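Collagen adhesin protein (Enterococcus faecalis, PDB 2Z1P) acts as a cell-surface adhesin of the MSCRAMM type that binds collagen by the Collagen Hug model, the present chain holding its Ig-like and collagen-binding domains. Local coordinates at residues D21-D26 with T36-S41; I56-P61 with T129-A134; V65-N70 with G113-I118; N171-F176 with A271-S276. All coordinates share one frame; numbering follows the deposited sequence.

In the fold
From the N terminus, contact 1 closes a short loop by pairing strands 20-25 and 35-43 of the Ig-like domain. Contact 2 then joins strand 57-59 to the loop after strand 125-129, closing a long loop that encloses contact 3, where strand 64-66 pairs with 107-116. Contacts 1 and 3 share one sheet, strands 35-43 and 107-116 being neighbours in it, while in contact 2 Leu58 of the opposing sheet and Phe131 of the loop pack against Val23 of contact 1. Contact 4 follows in series and packs the two sheets of the collagen-binding domain together. Its segment 171-176 comes near the end of 65-70, where Asn171 meets Glu69, and the centres of contacts 3 and 4 lie about 18 Å apart.

Contact 1: D21-D26 with T36-S41; sequences DKVELD and TSIKVS
Residues 21-26 and 36-41 run antiparallel, their strand axes 170° apart and 4.5 Å from each other at closest, with Glu24 and Lys39 bonded in both directions: Glu24 N to Lys39 O is 2.9 Å and Lys39 N to Glu24 O is 2.8 Å, the latter almost straight at 178°. At the other end Asp21 and Lys22 both face Ser41, a classic beta bulge in which Asp21 N gives to Ser41 O while Ser41 N gives to Lys22 O. The Asp21 carboxylate, at the bulge, bonds Ser43 OG through OD2. Strand 20-25 is an edge of the four-stranded sheet 20-25/35-43/107-116/64-66, one layer of the Ig-like sandwich, and the side chains divide accordingly. Val23, Leu25, Ile38 and Val40 share the inner face, where Val23 and Val40 also reach Leu58 of the opposing sheet. Val23 CG2, anti to the backbone N, lies alongside Ile38 and meets its CG2 at 3.3 Å, a tight fit. Leu25 lies alongside Ile38 as well, its CG 3.8 Å from Ile38 CG1, so the two branches of Ile38 each have a different partner on the edge strand. The face of Lys22, Glu24, Lys39 and Ser41 is polar; Glu24 OE2 has a long ion pair with Lys22 NZ.

Contact 2: I56-P61 with T129-A134; sequences ITLTLP and TDFGTA
With its CG anti to the carbonyl carbon (chi1 -65°), Phe131 swings its ring toward Leu58, Leu60 and Pro61, while Thr59 has OG1 anti to its backbone N (chi1 153°), which puts the methyl CG2 between N and the carbonyl carbon, 3.3 Å from Gly132 CA. The methyl packs directly on the glycine CA, where there is no side chain to hold it off. The ring is approached obliquely by Pro61, whose CD comes to 3.8 Å from Phe131 CE1. Leu58 CD2 meets Phe131 CB at 3.9 Å. Over one face, toward the rim, lies Thr129 CG2, which also touches Pro61 CG at 3.6 Å. Thr129 OG1 in turn accepts from Phe131 N, an ST turn that holds the start of the loop. Phe131 and Gly132 both have positive phi, and the resulting bend presents Phe131 O to Thr59 N in a nearly straight 2.9 Å bond whose donor stands above the carbonyl plane. A water donates to Thr57 O and to Gly132 O; both carbonyls also bond Ser15 OG. The loop thus covers the edge strand 57-59, which pairs with strand 91-95. Leu58 and Phe131 pack together on Val23 of strand 20-25, and Phe131 further touches Gln138 and Leu140 of strand 138-143, in the core of the Ig-like sandwich.

Contact 3: V65-N70 with G113-I118; sequences VGMTEN and GIKTLI
Met67 follows directly on the short edge strand 64-66, which pairs antiparallel with strand 107-116 at the border of an Ig-like sheet, and its N gives a 2.9 Å bond to Gly113 O. From there the side chain folds back over the partner strand. CB lies 3.8 Å from Gly113 O; CG rests on the aliphatic stem of Lys115, 3.9 Å from its CG; and SD comes 3.9 Å from Lys115 CB. A bend at the last torsion (chi3 -77°) then turns CE down onto the backbone, where it makes a short 3.1 Å approach to Ile114 O. The absence of a side chain at Gly113 lets the methyl come this close to the strand. Met67 also touches Met35 of strand 35-43, so it reaches both 107-116 and 35-43. Next to it Lys115 N gives to Val65 O at 2.8 Å, whereas the return bond from Val65 N to Lys115 O is bent and weak. Lys115 runs alongside Val65 toward a salt bridge with Glu169, which lies just before strand 172-179 of the collagen-binding domain. The two branches of Val65 separate: CG1 lies near the Lys115 ammonium end, 3.8 Å from NZ, while CG2 presses against Leu117 CG at 3.3 Å.

Contact 4: N171-F176 with A271-S276; sequences NQVRWF and ATFENS
Asn275 lies over a face of the Trp175 indole, its CB 3.6 Å from the centroid of the six-membered ring and 14° off the normal, a CH-pi contact. The amide plane stands almost perpendicular to the indole, 89° from it. With CG anti to the backbone N, the amide is carried over the pyrrole half, where OD1 is nearly equidistant from the five ring atoms, for instance 4.1 Å from Trp175 CE2. Beneath, on the opposite face, Val173 CG1 supports the ring from its own strand, and at the rim Phe273 O lies near the indole plane, 4.0 Å from Trp175 CH2. Strand 172-179 belongs to one five-stranded sheet of the collagen-binding domain and 272-281 to the other; here they cross at -34° with axes 9.4 Å apart, so these side chains fill the interior of a beta sandwich. The other branch of Val173 reaches across: CG2 approaches the Phe273 ring obliquely, 3.8 Å from its CD1. Polar groups buried here find partners at hand. Asn275 ND2 bonds Asp194 OD1, Asn275 OD1 accepts from Lys162 NZ, which probably polarises the amide, and Trp175 NE1 gives to Gln200 OE1. The two bonds to its amide fix the rotation of Asn275, and the NE1 bond helps orient the indole, which also meets the Tyr259 ring.

Contact 1: D21-D26 with T36-S41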
loop_
_atom_site.group_PDB
_atom_site.type_symbol
_atom_site.label_atom_id
_atom_site.label_comp_id
_atom_site.label_asym_id
_atom_site.label_seq_id
_atom_site.Cartn_x
_atom_site.Cartn_y
_atom_site.Cartn_z
ATOM N N ASP A 21 0.909 -27.259 -1.823
ATOM C CA ASP A 21 -0.533 -27.505 -1.820
ATOM C C ASP A 21 -1.345 -26.481 -2.602
ATOM O O ASP A 21 -2.360 -26.823 -3.208
ATOM C CB ASP A 21 -1.045 -27.581 -0.387
ATOM C CG ASP A 21 -0.504 -28.781 0.346
ATOM O OD1 ASP A 21 -1.132 -29.864 0.290
ATOM O OD2 ASP A 21 0.575 -28.647 0.957
ATOM N N LYS A 22 -0.910 -25.225 -2.578
ATOM C CA LYS A 22 -1.596 -24.178 -3.330
ATOM C C LYS A 22 -0.919 -22.817 -3.229
ATOM O O LYS A 22 -0.227 -22.518 -2.257
ATOM C CB LYS A 22 -3.076 -24.064 -2.907
ATOM C CG LYS A 22 -3.337 -23.457 -1.548
ATOM C CD LYS A 22 -4.835 -23.397 -1.208
ATOM C CE LYS A 22 -5.625 -22.623 -2.265
ATOM N NZ LYS A 22 -7.075 -22.501 -1.915
ATOM N N VAL A 23 -1.101 -22.023 -4.283
ATOM C CA VAL A 23 -0.589 -20.656 -4.394
ATOM C C VAL A 23 -1.854 -19.873 -4.739
ATOM O O VAL A 23 -2.264 -19.776 -5.889
ATOM C CB VAL A 23 0.485 -20.516 -5.513
ATOM C CG1 VAL A 23 0.129 -21.384 -6.702
ATOM C CG2 VAL A 23 0.619 -19.059 -5.934
ATOM N N GLU A 24 -2.469 -19.327 -3.704
ATOM C CA GLU A 24 -3.719 -18.617 -3.817
ATOM C C GLU A 24 -3.645 -17.100 -3.736
ATOM O O GLU A 24 -2.936 -16.531 -2.900
ATOM C CB GLU A 24 -4.635 -19.170 -2.732
ATOM C CG GLU A 24 -5.783 -18.310 -2.300
ATOM C CD GLU A 24 -6.306 -18.741 -0.943
ATOM O OE1 GLU A 24 -7.379 -18.250 -0.540
ATOM O OE2 GLU A 24 -5.643 -19.569 -0.272
ATOM N N LEU A 25 -4.386 -16.451 -4.626
ATOM C CA LEU A 25 -4.465 -14.999 -4.641
ATOM C C LEU A 25 -5.899 -14.702 -4.211
ATOM O O LEU A 25 -6.796 -15.515 -4.451
ATOM C CB LEU A 25 -4.229 -14.439 -6.046
ATOM C CG LEU A 25 -2.914 -14.579 -6.817
ATOM C CD1 LEU A 25 -2.884 -15.907 -7.531
ATOM C CD2 LEU A 25 -2.812 -13.452 -7.850
ATOM N N ASP A 26 -6.130 -13.553 -3.579
ATOM C CA ASP A 26 -7.481 -13.225 -3.140
ATOM C C ASP A 26 -8.482 -13.287 -4.294
ATOM O O ASP A 26 -9.447 -14.052 -4.242
ATOM C CB ASP A 26 -7.515 -11.851 -2.499
ATOM C CG ASP A 26 -8.862 -11.541 -1.905
ATOM O OD1 ASP A 26 -9.285 -12.272 -0.981
ATOM O OD2 ASP A 26 -9.503 -10.573 -2.368
ATOM N N THR A 36 -1.094 -7.020 -4.549
ATOM C CA THR A 36 -1.909 -8.047 -3.919
ATOM C C THR A 36 -0.999 -9.068 -3.275
ATOM O O THR A 36 0.184 -9.147 -3.617
ATOM C CB THR A 36 -2.817 -8.754 -4.965
ATOM O OG1 THR A 36 -3.794 -9.559 -4.296
ATOM C CG2 THR A 36 -1.980 -9.646 -5.890
ATOM N N SER A 37 -1.553 -9.836 -2.340
ATOM C CA SER A 37 -0.805 -10.870 -1.636
ATOM C C SER A 37 -1.105 -12.216 -2.265
ATOM O O SER A 37 -2.249 -12.511 -2.625
ATOM C CB SER A 37 -1.203 -10.925 -0.159
ATOM O OG SER A 37 -1.099 -9.659 0.465
ATOM N N ILE A 38 -0.061 -13.024 -2.403
ATOM C CA ILE A 38 -0.171 -14.366 -2.955
ATOM C C ILE A 38 0.265 -15.265 -1.800
ATOM O O ILE A 38 1.331 -15.055 -1.209
ATOM C CB ILE A 38 0.769 -14.554 -4.176
ATOM C CG1 ILE A 38 0.423 -13.527 -5.252
ATOM C CG2 ILE A 38 0.627 -15.956 -4.751
ATOM C CD1 ILE A 38 1.252 -13.646 -6.483
ATOM N N LYS A 39 -0.566 -16.246 -1.462
ATOM C CA LYS A 39 -0.261 -17.144 -0.352
ATOM C C LYS A 39 0.047 -18.575 -0.791
ATOM O O LYS A 39 -0.808 -19.251 -1.359
ATOM C CB LYS A 39 -1.436 -17.151 0.609
ATOM C CG LYS A 39 -1.213 -17.977 1.837
ATOM C CD LYS A 39 -2.513 -18.121 2.545
ATOM C CE LYS A 39 -2.314 -18.796 3.844
ATOM N NZ LYS A 39 -3.636 -19.018 4.461
ATOM N N VAL A 40 1.266 -19.032 -0.512
ATOM C CA VAL A 40 1.677 -20.387 -0.874
ATOM C C VAL A 40 1.711 -21.319 0.345
ATOM O O VAL A 40 2.576 -21.189 1.205
ATOM C CB VAL A 40 3.086 -20.402 -1.512
ATOM C CG1 VAL A 40 3.385 -21.808 -2.049
ATOM C CG2 VAL A 40 3.191 -19.351 -2.602
ATOM N N SER A 41 0.774 -22.258 0.416
ATOM C CA SER A 41 0.729 -23.199 1.526
ATOM C C SER A 41 1.465 -24.485 1.135
ATOM O O SER A 41 1.520 -24.830 -0.044
ATOM C CB SER A 41 -0.724 -23.520 1.866
ATOM O OG SER A 41 -1.458 -22.339 2.129
#

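Contact 2: I56-P61 with T129-A134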
loop_
_atom_site.group_PDB
_atom_site.type_symbol
_atom_site.label_atom_id
_atom_site.label_comp_id
_atom_site.label_asym_id
_atom_site.label_seq_id
_atom_site.Cartn_x
_atom_site.Cartn_y
_atom_site.Cartn_z
ATOM N N ILE A 56 11.012 -25.015 -2.028
ATOM C CA ILE A 56 9.770 -24.732 -2.751
ATOM C C ILE A 56 9.906 -23.322 -3.343
ATOM O O ILE A 56 9.671 -22.323 -2.670
ATOM C CB ILE A 56 8.521 -24.847 -1.813
ATOM C CG1 ILE A 56 7.480 -23.777 -2.142
ATOM C CG2 ILE A 56 8.939 -24.722 -0.374
ATOM C CD1 ILE A 56 6.975 -23.821 -3.551
ATOM N N THR A 57 10.313 -23.265 -4.611
ATOM C CA THR A 57 10.524 -22.011 -5.328
ATOM C C THR A 57 9.499 -21.750 -6.443
ATOM O O THR A 57 9.196 -22.642 -7.240
ATOM C CB THR A 57 11.960 -21.967 -5.929
ATOM O OG1 THR A 57 12.015 -21.016 -6.997
ATOM C CG2 THR A 57 12.369 -23.332 -6.453
ATOM N N LEU A 58 8.974 -20.518 -6.476
ATOM C CA LEU A 58 7.976 -20.074 -7.458
ATOM C C LEU A 58 8.546 -19.097 -8.467
ATOM O O LEU A 58 9.363 -18.244 -8.128
ATOM C CB LEU A 58 6.797 -19.374 -6.776
ATOM C CG LEU A 58 5.694 -20.192 -6.117
ATOM C CD1 LEU A 58 6.155 -20.691 -4.762
ATOM C CD2 LEU A 58 4.459 -19.319 -5.970
ATOM N N THR A 59 8.086 -19.219 -9.707
ATOM C CA THR A 59 8.519 -18.342 -10.787
ATOM C C THR A 59 7.328 -17.480 -11.206
ATOM O O THR A 59 6.265 -17.995 -11.557
ATOM C CB THR A 59 9.075 -19.166 -11.983
ATOM O OG1 THR A 59 8.896 -18.435 -13.201
ATOM C CG2 THR A 59 8.383 -20.504 -12.089
ATOM N N LEU A 60 7.525 -16.165 -11.155
ATOM C CA LEU A 60 6.485 -15.185 -11.454
ATOM C C LEU A 60 6.344 -14.754 -12.915
ATOM O O LEU A 60 7.327 -14.684 -13.654
ATOM C CB LEU A 60 6.718 -13.935 -10.597
ATOM C CG LEU A 60 7.047 -14.136 -9.105
ATOM C CD1 LEU A 60 7.391 -12.792 -8.477
ATOM C CD2 LEU A 60 5.884 -14.776 -8.371
ATOM N N PRO A 61 5.103 -14.447 -13.339
ATOM C CA PRO A 61 4.762 -14.010 -14.693
ATOM C C PRO A 61 5.336 -12.623 -14.907
ATOM O O PRO A 61 5.449 -11.838 -13.968
ATOM C CB PRO A 61 3.236 -13.961 -14.677
ATOM C CG PRO A 61 2.859 -14.860 -13.567
ATOM C CD PRO A 61 3.884 -14.564 -12.526
ATOM N N THR A 129 -1.128 -18.933 -15.622
ATOM C CA THR A 129 0.108 -19.362 -14.988
ATOM C C THR A 129 -0.110 -20.231 -13.756
ATOM O O THR A 129 -1.062 -20.025 -13.007
ATOM C CB THR A 129 0.930 -18.149 -14.569
ATOM O OG1 THR A 129 2.137 -18.592 -13.944
ATOM C CG2 THR A 129 0.134 -17.287 -13.593
ATOM N N ASP A 130 0.788 -21.196 -13.557
ATOM C CA ASP A 130 0.742 -22.115 -12.414
ATOM C C ASP A 130 1.884 -21.756 -11.461
ATOM O O ASP A 130 2.057 -22.380 -10.410
ATOM C CB ASP A 130 0.893 -23.566 -12.889
ATOM C CG ASP A 130 2.285 -23.869 -13.436
ATOM O OD1 ASP A 130 2.806 -23.098 -14.276
ATOM O OD2 ASP A 130 2.860 -24.893 -13.029
ATOM N N PHE A 131 2.657 -20.747 -11.865
ATOM C CA PHE A 131 3.798 -20.223 -11.116
ATOM C C PHE A 131 5.023 -21.145 -11.066
ATOM O O PHE A 131 5.877 -21.001 -10.185
ATOM C CB PHE A 131 3.337 -19.857 -9.706
ATOM C CG PHE A 131 2.337 -18.734 -9.676
ATOM C CD1 PHE A 131 2.753 -17.413 -9.810
ATOM C CD2 PHE A 131 0.978 -18.997 -9.575
ATOM C CE1 PHE A 131 1.831 -16.378 -9.846
ATOM C CE2 PHE A 131 0.054 -17.971 -9.611
ATOM C CZ PHE A 131 0.483 -16.655 -9.747
ATOM N N GLY A 132 5.116 -22.060 -12.036
ATOM C CA GLY A 132 6.218 -23.010 -12.088
ATOM C C GLY A 132 6.036 -24.024 -10.975
ATOM O O GLY A 132 7.003 -24.473 -10.365
ATOM N N THR A 133 4.780 -24.385 -10.729
ATOM C CA THR A 133 4.399 -25.320 -9.668
ATOM C C THR A 133 3.542 -26.478 -10.182
ATOM O O THR A 133 3.059 -26.458 -11.306
ATOM C CB THR A 133 3.612 -24.566 -8.568
ATOM O OG1 THR A 133 4.468 -23.590 -7.968
ATOM C CG2 THR A 133 3.112 -25.514 -7.501
ATOM N N ALA A 134 3.360 -27.490 -9.348
ATOM C CA ALA A 134 2.558 -28.642 -9.721
ATOM C C ALA A 134 1.080 -28.308 -9.545
ATOM O O ALA A 134 0.197 -29.090 -9.896
ATOM C CB ALA A 134 2.928 -29.822 -8.842
HETATM O O HOH W 1 9.041 -22.484 -9.893
#

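Contact 3: V65-N70 with G113-I118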
loop_
_atom_site.group_PDB
_atom_site.type_symbol
_atom_site.label_atom_id
_atom_site.label_comp_id
_atom_site.label_asym_id
_atom_site.label_seq_id
_atom_site.Cartn_x
_atom_site.Cartn_y
_atom_site.Cartn_z
ATOM N N VAL A 65 5.204 -8.291 -10.935
ATOM C CA VAL A 65 6.495 -8.145 -10.295
ATOM C C VAL A 65 6.418 -8.295 -8.791
ATOM O O VAL A 65 5.595 -7.645 -8.151
ATOM C CB VAL A 65 7.076 -6.778 -10.583
ATOM C CG1 VAL A 65 8.440 -6.664 -9.938
ATOM C CG2 VAL A 65 7.133 -6.550 -12.091
ATOM N N GLY A 66 7.275 -9.146 -8.227
ATOM C CA GLY A 66 7.285 -9.345 -6.783
ATOM C C GLY A 66 7.925 -8.119 -6.167
ATOM O O GLY A 66 8.787 -7.510 -6.783
ATOM N N MET A 67 7.527 -7.739 -4.964
ATOM C CA MET A 67 8.105 -6.546 -4.360
ATOM C C MET A 67 9.186 -6.831 -3.324
ATOM O O MET A 67 8.919 -7.383 -2.253
ATOM C CB MET A 67 7.001 -5.686 -3.745
ATOM C CG MET A 67 5.966 -5.207 -4.750
ATOM S SD MET A 67 4.687 -4.184 -4.001
ATOM C CE MET A 67 3.650 -5.460 -3.187
ATOM N N THR A 68 10.408 -6.432 -3.664
ATOM C CA THR A 68 11.579 -6.615 -2.814
ATOM C C THR A 68 11.670 -5.481 -1.800
ATOM O O THR A 68 10.654 -4.934 -1.381
ATOM C CB THR A 68 12.860 -6.606 -3.667
ATOM O OG1 THR A 68 13.072 -5.289 -4.202
ATOM C CG2 THR A 68 12.734 -7.603 -4.814
ATOM N N GLU A 69 12.896 -5.141 -1.411
ATOM C CA GLU A 69 13.146 -4.051 -0.476
ATOM C C GLU A 69 13.454 -2.824 -1.319
ATOM O O GLU A 69 13.672 -2.938 -2.526
ATOM C CB GLU A 69 14.348 -4.360 0.414
ATOM C CG GLU A 69 14.112 -5.426 1.455
ATOM C CD GLU A 69 13.038 -5.036 2.442
ATOM O OE1 GLU A 69 12.674 -3.836 2.477
ATOM O OE2 GLU A 69 12.564 -5.925 3.190
ATOM N N ASN A 70 13.469 -1.654 -0.691
ATOM C CA ASN A 70 13.761 -0.414 -1.399
ATOM C C ASN A 70 15.141 -0.578 -2.048
ATOM O O ASN A 70 15.393 -0.097 -3.159
ATOM C CB ASN A 70 13.773 0.759 -0.409
ATOM C CG ASN A 70 13.140 2.026 -0.976
ATOM O OD1 ASN A 70 13.531 2.520 -2.035
ATOM N ND2 ASN A 70 12.162 2.564 -0.259
ATOM N N GLY A 113 4.171 -10.242 -1.410
ATOM C CA GLY A 113 3.450 -9.250 -2.180
ATOM C C GLY A 113 4.009 -9.006 -3.553
ATOM O O GLY A 113 5.218 -9.091 -3.758
ATOM N N ILE A 114 3.110 -8.726 -4.495
ATOM C CA ILE A 114 3.477 -8.435 -5.876
ATOM C C ILE A 114 2.767 -7.152 -6.230
ATOM O O ILE A 114 1.903 -6.678 -5.489
ATOM C CB ILE A 114 2.986 -9.526 -6.896
ATOM C CG1 ILE A 114 1.465 -9.655 -6.842
ATOM C CG2 ILE A 114 3.636 -10.863 -6.635
ATOM C CD1 ILE A 114 0.762 -8.808 -7.876
ATOM N N LYS A 115 3.144 -6.590 -7.365
ATOM C CA LYS A 115 2.521 -5.383 -7.863
ATOM C C LYS A 115 2.325 -5.648 -9.335
ATOM O O LYS A 115 3.282 -5.922 -10.053
ATOM C CB LYS A 115 3.405 -4.152 -7.632
ATOM C CG LYS A 115 4.768 -4.149 -8.286
ATOM C CD LYS A 115 5.379 -2.771 -8.076
ATOM C CE LYS A 115 6.646 -2.540 -8.888
ATOM N NZ LYS A 115 7.810 -3.283 -8.348
ATOM N N THR A 116 1.070 -5.607 -9.766
ATOM C CA THR A 116 0.712 -5.853 -11.154
ATOM C C THR A 116 1.318 -4.764 -12.018
ATOM O O THR A 116 0.921 -3.609 -11.902
ATOM C CB THR A 116 -0.820 -5.838 -11.318
ATOM O OG1 THR A 116 -1.401 -6.766 -10.392
ATOM C CG2 THR A 116 -1.215 -6.235 -12.719
ATOM N N LEU A 117 2.274 -5.110 -12.878
ATOM C CA LEU A 117 2.897 -4.094 -13.721
ATOM C C LEU A 117 1.845 -3.229 -14.382
ATOM O O LEU A 117 0.836 -3.726 -14.899
ATOM C CB LEU A 117 3.809 -4.717 -14.784
ATOM C CG LEU A 117 5.250 -4.988 -14.329
ATOM C CD1 LEU A 117 6.041 -5.572 -15.489
ATOM C CD2 LEU A 117 5.897 -3.698 -13.838
ATOM N N ILE A 118 2.091 -1.924 -14.339
ATOM C CA ILE A 118 1.178 -0.939 -14.898
ATOM C C ILE A 118 1.488 -0.568 -16.352
ATOM O O ILE A 118 1.713 0.595 -16.664
ATOM C CB ILE A 118 1.177 0.317 -14.017
#

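Contact 4: N171-F176 with A271-S276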
loop_
_atom_site.group_PDB
_atom_site.type_symbol
_atom_site.label_atom_id
_atom_site.label_comp_id
_atom_site.label_asym_id
_atom_site.label_seq_id
_atom_site.Cartn_x
_atom_site.Cartn_y
_atom_site.Cartn_z
ATOM N N ASN A 171 7.892 0.508 2.161
ATOM C CA ASN A 171 7.334 0.086 3.436
ATOM C C ASN A 171 6.723 1.321 4.089
ATOM O O ASN A 171 6.841 1.537 5.292
ATOM C CB ASN A 171 8.429 -0.528 4.308
ATOM C CG ASN A 171 8.996 -1.805 3.704
ATOM O OD1 ASN A 171 10.161 -2.156 3.917
ATOM N ND2 ASN A 171 8.164 -2.512 2.951
ATOM N N GLN A 172 6.071 2.129 3.259
ATOM C CA GLN A 172 5.424 3.353 3.701
ATOM C C GLN A 172 4.017 3.378 3.166
ATOM O O GLN A 172 3.644 2.556 2.335
ATOM C CB GLN A 172 6.131 4.578 3.140
ATOM C CG GLN A 172 7.593 4.699 3.474
ATOM C CD GLN A 172 8.229 5.893 2.778
ATOM O OE1 GLN A 172 8.241 5.976 1.545
ATOM N NE2 GLN A 172 8.758 6.825 3.565
ATOM N N VAL A 173 3.245 4.345 3.644
ATOM C CA VAL A 173 1.878 4.539 3.193
ATOM C C VAL A 173 1.771 5.975 2.686
ATOM O O VAL A 173 2.150 6.905 3.391
ATOM C CB VAL A 173 0.870 4.348 4.333
ATOM C CG1 VAL A 173 -0.540 4.570 3.800
ATOM C CG2 VAL A 173 1.018 2.950 4.941
ATOM N N ARG A 174 1.286 6.152 1.459
ATOM C CA ARG A 174 1.122 7.482 0.875
ATOM C C ARG A 174 -0.307 7.922 1.130
ATOM O O ARG A 174 -1.251 7.170 0.893
ATOM C CB ARG A 174 1.373 7.454 -0.630
ATOM C CG ARG A 174 2.568 6.625 -1.024
ATOM C CD ARG A 174 2.924 6.809 -2.495
ATOM N NE ARG A 174 1.816 6.521 -3.402
ATOM C CZ ARG A 174 1.862 6.730 -4.715
ATOM N NH1 ARG A 174 2.965 7.227 -5.265
ATOM N NH2 ARG A 174 0.804 6.467 -5.478
ATOM N N TRP A 175 -0.460 9.139 1.632
ATOM C CA TRP A 175 -1.777 9.688 1.921
ATOM C C TRP A 175 -1.986 10.986 1.158
ATOM O O TRP A 175 -1.057 11.778 0.972
ATOM C CB TRP A 175 -1.932 9.962 3.408
ATOM C CG TRP A 175 -2.035 8.757 4.259
ATOM C CD1 TRP A 175 -1.123 8.330 5.180
ATOM C CD2 TRP A 175 -3.149 7.867 4.350
ATOM N NE1 TRP A 175 -1.608 7.234 5.852
ATOM C CE2 TRP A 175 -2.857 6.928 5.365
ATOM C CE3 TRP A 175 -4.378 7.775 3.686
ATOM C CZ2 TRP A 175 -3.738 5.903 5.726
ATOM C CZ3 TRP A 175 -5.259 6.754 4.048
ATOM C CH2 TRP A 175 -4.933 5.838 5.063
ATOM N N PHE A 176 -3.214 11.217 0.722
ATOM C CA PHE A 176 -3.493 12.423 -0.026
ATOM C C PHE A 176 -4.716 13.105 0.522
ATOM O O PHE A 176 -5.761 12.488 0.659
ATOM C CB PHE A 176 -3.715 12.106 -1.511
ATOM C CG PHE A 176 -2.603 11.311 -2.135
ATOM C CD1 PHE A 176 -2.466 9.944 -1.869
ATOM C CD2 PHE A 176 -1.681 11.924 -2.963
ATOM C CE1 PHE A 176 -1.420 9.206 -2.421
ATOM C CE2 PHE A 176 -0.638 11.193 -3.514
ATOM C CZ PHE A 176 -0.508 9.831 -3.242
ATOM N N ALA A 271 -4.161 -5.855 8.750
ATOM C CA ALA A 271 -4.895 -6.112 7.517
ATOM C C ALA A 271 -4.957 -4.837 6.704
ATOM O O ALA A 271 -4.780 -4.852 5.489
ATOM C CB ALA A 271 -6.305 -6.574 7.837
ATOM N N THR A 272 -5.204 -3.732 7.404
ATOM C CA THR A 272 -5.333 -2.421 6.780
ATOM C C THR A 272 -4.637 -1.306 7.558
ATOM O O THR A 272 -4.295 -1.455 8.725
ATOM C CB THR A 272 -6.836 -2.031 6.643
ATOM O OG1 THR A 272 -7.426 -1.922 7.949
ATOM C CG2 THR A 272 -7.603 -3.087 5.848
ATOM N N PHE A 273 -4.430 -0.185 6.888
ATOM C CA PHE A 273 -3.831 0.988 7.505
ATOM C C PHE A 273 -4.910 2.057 7.383
ATOM O O PHE A 273 -5.597 2.129 6.365
ATOM C CB PHE A 273 -2.573 1.416 6.750
ATOM C CG PHE A 273 -1.484 0.388 6.772
ATOM C CD1 PHE A 273 -0.992 -0.159 5.588
ATOM C CD2 PHE A 273 -0.958 -0.054 7.980
ATOM C CE1 PHE A 273 0.008 -1.135 5.604
ATOM C CE2 PHE A 273 0.041 -1.027 8.007
ATOM C CZ PHE A 273 0.523 -1.569 6.813
ATOM N N GLU A 274 -5.073 2.887 8.406
ATOM C CA GLU A 274 -6.112 3.901 8.351
ATOM C C GLU A 274 -5.722 5.318 8.743
ATOM O O GLU A 274 -4.686 5.562 9.362
ATOM C CB GLU A 274 -7.269 3.447 9.215
ATOM C CG GLU A 274 -7.665 2.043 8.909
ATOM C CD GLU A 274 -8.646 1.508 9.893
ATOM O OE1 GLU A 274 -9.149 0.395 9.665
ATOM O OE2 GLU A 274 -8.914 2.191 10.901
ATOM N N ASN A 275 -6.564 6.262 8.349
ATOM C CA ASN A 275 -6.350 7.649 8.698
ATOM C C ASN A 275 -7.709 8.331 8.728
ATOM O O ASN A 275 -8.476 8.252 7.781
ATOM C CB ASN A 275 -5.399 8.318 7.711
ATOM C CG ASN A 275 -4.883 9.652 8.221
ATOM O OD1 ASN A 275 -3.847 10.139 7.786
ATOM N ND2 ASN A 275 -5.611 10.247 9.148
ATOM N N SER A 276 -8.012 8.972 9.847
ATOM C CA SER A 276 -9.286 9.635 10.018
ATOM C C SER A 276 -9.110 11.139 10.086
ATOM O O SER A 276 -8.058 11.633 10.500
ATOM C CB SER A 276 -9.932 9.125 11.289
ATOM O OG SER A 276 -9.933 7.713 11.265
#